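Local coordinates for 3-ketosteroid-delta4-5alpha-dehydrogenase (Rhodococcus jostii, PDB 4AT2), which probably uses its flavin cofactor to oxidise 3-ketosteroids in steroid catabolism, introducing a double bond at the delta-4 position of the ring system, at residues 355-360 and 436-441. Sequence-based numbering, arbitrary orientation.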
ATOM      1  N   ALA A 355       1.572 -21.237  -0.348  1.00 10.61           N
ATOM      2  CA  ALA A 355       0.347 -21.983  -0.068  1.00 10.03           C
ATOM      3  C   ALA A 355       0.448 -23.400  -0.591  1.00  9.80           C
ATOM      4  O   ALA A 355       1.126 -23.652  -1.583  1.00  9.44           O
ATOM      5  CB  ALA A 355      -0.857 -21.284  -0.699  1.00 10.18           C
ATOM      6  N   PHE A 356      -0.241 -24.316   0.082  1.00  9.63           N
ATOM      7  CA  PHE A 356      -0.380 -25.686  -0.385  1.00  9.55           C
ATOM      8  C   PHE A 356      -1.824 -26.076  -0.218  1.00  9.36           C
ATOM      9  O   PHE A 356      -2.458 -25.668   0.759  1.00  9.21           O
ATOM     10  CB  PHE A 356       0.462 -26.650   0.467  1.00 10.12           C
ATOM     11  CG  PHE A 356       1.913 -26.283   0.563  1.00 10.72           C
ATOM     12  CD1 PHE A 356       2.816 -26.708  -0.404  1.00 11.06           C
ATOM     13  CD2 PHE A 356       2.378 -25.521   1.631  1.00 11.01           C
ATOM     14  CE1 PHE A 356       4.159 -26.378  -0.307  1.00 11.69           C
ATOM     15  CE2 PHE A 356       3.724 -25.184   1.732  1.00 11.52           C
ATOM     16  CZ  PHE A 356       4.617 -25.628   0.764  1.00 11.77           C
ATOM     17  N   LEU A 357      -2.351 -26.864  -1.155  1.00  9.13           N
ATOM     18  CA  LEU A 357      -3.682 -27.444  -0.979  1.00  9.11           C
ATOM     19  C   LEU A 357      -3.534 -28.879  -0.497  1.00  9.18           C
ATOM     20  O   LEU A 357      -2.942 -29.724  -1.182  1.00  9.56           O
ATOM     21  CB  LEU A 357      -4.525 -27.383  -2.279  1.00  9.10           C
ATOM     22  CG  LEU A 357      -5.965 -27.899  -2.090  1.00  9.12           C
ATOM     23  CD1 LEU A 357      -6.790 -26.910  -1.266  1.00  9.00           C
ATOM     24  CD2 LEU A 357      -6.648 -28.183  -3.426  1.00  9.35           C
ATOM     25  N   ILE A 358      -4.072 -29.137   0.694  1.00  8.95           N
ATOM     26  CA  ILE A 358      -4.080 -30.480   1.279  1.00  9.07           C
ATOM     27  C   ILE A 358      -5.453 -31.070   0.975  1.00  9.17           C
ATOM     28  O   ILE A 358      -6.483 -30.473   1.311  1.00  9.05           O
ATOM     29  CB  ILE A 358      -3.840 -30.449   2.806  1.00  8.87           C
ATOM     30  CG1 ILE A 358      -2.650 -29.532   3.164  1.00  8.88           C
ATOM     31  CG2 ILE A 358      -3.674 -31.873   3.336  1.00  9.06           C
ATOM     32  CD1 ILE A 358      -1.321 -29.960   2.552  1.00  9.23           C
ATOM     33  N   ILE A 359      -5.471 -32.216   0.305  1.00  9.40           N
ATOM     34  CA  ILE A 359      -6.732 -32.766  -0.191  1.00  9.84           C
ATOM     35  C   ILE A 359      -6.644 -34.279  -0.271  1.00 10.50           C
ATOM     36  O   ILE A 359      -5.603 -34.824  -0.697  1.00 10.49           O
ATOM     37  CB  ILE A 359      -7.089 -32.122  -1.563  1.00  9.83           C
ATOM     38  CG1 ILE A 359      -8.488 -32.553  -2.042  1.00  9.93           C
ATOM     39  CG2 ILE A 359      -5.981 -32.369  -2.596  1.00 10.05           C
ATOM     40  CD1 ILE A 359      -9.048 -31.687  -3.168  1.00  9.84           C
ATOM     41  N   ASP A 360      -7.698 -34.973   0.167  1.00 10.79           N
ATOM     42  CA  ASP A 360      -7.669 -36.427   0.059  1.00 12.08           C
ATOM     43  C   ASP A 360      -7.945 -36.858  -1.377  1.00 12.81           C
ATOM     44  O   ASP A 360      -8.470 -36.090  -2.193  1.00 12.48           O
ATOM     45  CB  ASP A 360      -8.519 -37.161   1.123  1.00 12.24           C
ATOM     46  CG  ASP A 360     -10.009 -36.884   1.022  1.00 12.66           C
ATOM     47  OD1 ASP A 360     -10.576 -36.898  -0.081  1.00 12.70           O
ATOM     48  OD2 ASP A 360     -10.630 -36.707   2.082  1.00 13.34           O
ATOM     49  N   ALA A 436      -3.059 -35.941  -0.473  1.00 11.80           N
ATOM     50  CA  ALA A 436      -2.144 -35.313  -1.425  1.00 11.68           C
ATOM     51  C   ALA A 436      -1.936 -33.841  -1.079  1.00 11.05           C
ATOM     52  O   ALA A 436      -2.739 -33.244  -0.369  1.00 10.54           O
ATOM     53  CB  ALA A 436      -2.698 -35.443  -2.831  1.00 11.76           C
ATOM     54  N   ALA A 437      -0.849 -33.263  -1.577  1.00 10.95           N
ATOM     55  CA  ALA A 437      -0.639 -31.825  -1.453  1.00 10.67           C
ATOM     56  C   ALA A 437      -0.263 -31.236  -2.798  1.00 10.72           C
ATOM     57  O   ALA A 437       0.616 -31.751  -3.502  1.00 10.92           O
ATOM     58  CB  ALA A 437       0.424 -31.510  -0.412  1.00 10.63           C
ATOM     59  N   LEU A 438      -0.946 -30.161  -3.164  1.00 10.44           N
ATOM     60  CA  LEU A 438      -0.594 -29.373  -4.335  1.00 10.66           C
ATOM     61  C   LEU A 438       0.345 -28.265  -3.887  1.00 10.63           C
ATOM     62  O   LEU A 438       0.070 -27.581  -2.901  1.00 10.24           O
ATOM     63  CB  LEU A 438      -1.841 -28.727  -4.951  1.00 10.70           C
ATOM     64  CG  LEU A 438      -2.822 -29.561  -5.781  1.00 10.90           C
ATOM     65  CD1 LEU A 438      -3.421 -30.720  -4.983  1.00 11.19           C
ATOM     66  CD2 LEU A 438      -3.920 -28.630  -6.307  1.00 10.82           C
ATOM     67  N   ASP A 439       1.440 -28.090  -4.626  1.00 10.80           N
ATOM     68  CA  ASP A 439       2.378 -26.990  -4.380  1.00 11.03           C
ATOM     69  C   ASP A 439       1.872 -25.722  -5.064  1.00 11.01           C
ATOM     70  O   ASP A 439       1.927 -25.599  -6.291  1.00 11.42           O
ATOM     71  CB  ASP A 439       3.767 -27.362  -4.912  1.00 11.65           C
ATOM     72  CG  ASP A 439       4.841 -26.370  -4.509  1.00 12.04           C
ATOM     73  OD1 ASP A 439       4.512 -25.297  -3.955  1.00 11.64           O
ATOM     74  OD2 ASP A 439       6.030 -26.674  -4.762  1.00 13.24           O
ATOM     75  N   LEU A 440       1.359 -24.795  -4.260  1.00 10.82           N
ATOM     76  CA  LEU A 440       0.766 -23.568  -4.780  1.00 10.77           C
ATOM     77  C   LEU A 440       1.574 -22.357  -4.322  1.00 11.09           C
ATOM     78  O   LEU A 440       1.040 -21.261  -4.150  1.00 11.06           O
ATOM     79  CB  LEU A 440      -0.709 -23.459  -4.362  1.00 10.51           C
ATOM     80  CG  LEU A 440      -1.597 -24.619  -4.825  1.00 10.53           C
ATOM     81  CD1 LEU A 440      -3.009 -24.502  -4.256  1.00 10.39           C
ATOM     82  CD2 LEU A 440      -1.652 -24.668  -6.337  1.00 11.01           C
ATOM     83  N   ARG A 441       2.871 -22.570  -4.112  1.00 11.55           N
ATOM     84  CA  ARG A 441       3.795 -21.459  -3.864  1.00 12.00           C
ATOM     85  C   ARG A 441       4.040 -20.698  -5.161  1.00 12.25           C
ATOM     86  O   ARG A 441       4.263 -21.304  -6.208  1.00 12.52           O
ATOM     87  CB  ARG A 441       5.105 -21.979  -3.276  1.00 12.70           C
ATOM     88  CG  ARG A 441       4.913 -22.570  -1.890  1.00 13.70           C
ATOM     89  CD  ARG A 441       6.177 -23.220  -1.367  1.00 14.85           C
ATOM     90  NE  ARG A 441       6.549 -24.387  -2.149  1.00 16.23           N
ATOM     91  CZ  ARG A 441       7.514 -25.229  -1.790  1.00 17.58           C
ATOM     92  NH1 ARG A 441       8.188 -25.020  -0.665  1.00 18.48           N
ATOM     93  NH2 ARG A 441       7.806 -26.274  -2.552  1.00 18.21           N
TER
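L357 and L438 face each other as a hydrogen-bonded antiparallel pair: L438 N donates to L357 O (2.8 Å) and L357 N to L438 O (3.1 Å). I359 and A436 repeat this pattern. One residue beyond D439, L440 N donates to A355 O at 2.9 Å, with a bent N-H...O angle of 133°.

Apolar contacts line one face. L357 CD2 lies beside L438 CD2, and L357 CB meets L440 CD1 (3.8 Å). L438 CD1 touches I359 CG2. On the other face I358 CD1 reaches A437 CB (3.8 Å), and both side chains also touch L391 of helix 388-394.

F356 and D439 share this face. R441, just past the strand, is bent at chi3 (-66°) and brings its guanidinium obliquely to F356. F356 CE1 lies 3.6 Å above the guanidinium plane, near its rim, with ring and guanidinium planes 52° apart. R441 grips D439 side-on: NE hydrogen-bonds OD1, and NH2 makes a salt bridge to OD2 (2.9 Å). OD1 also accepts from R441 N, closing an Asx turn, while K382 forms a salt bridge with OD2. With alanine at D439, R441 would probably lose the grip that holds it beside the F356 ring, and K382 would lose a partner.

Strands 356-360 and 435-439 are the central pair of a four-stranded antiparallel sheet, flanked by 324-326 and 383-385.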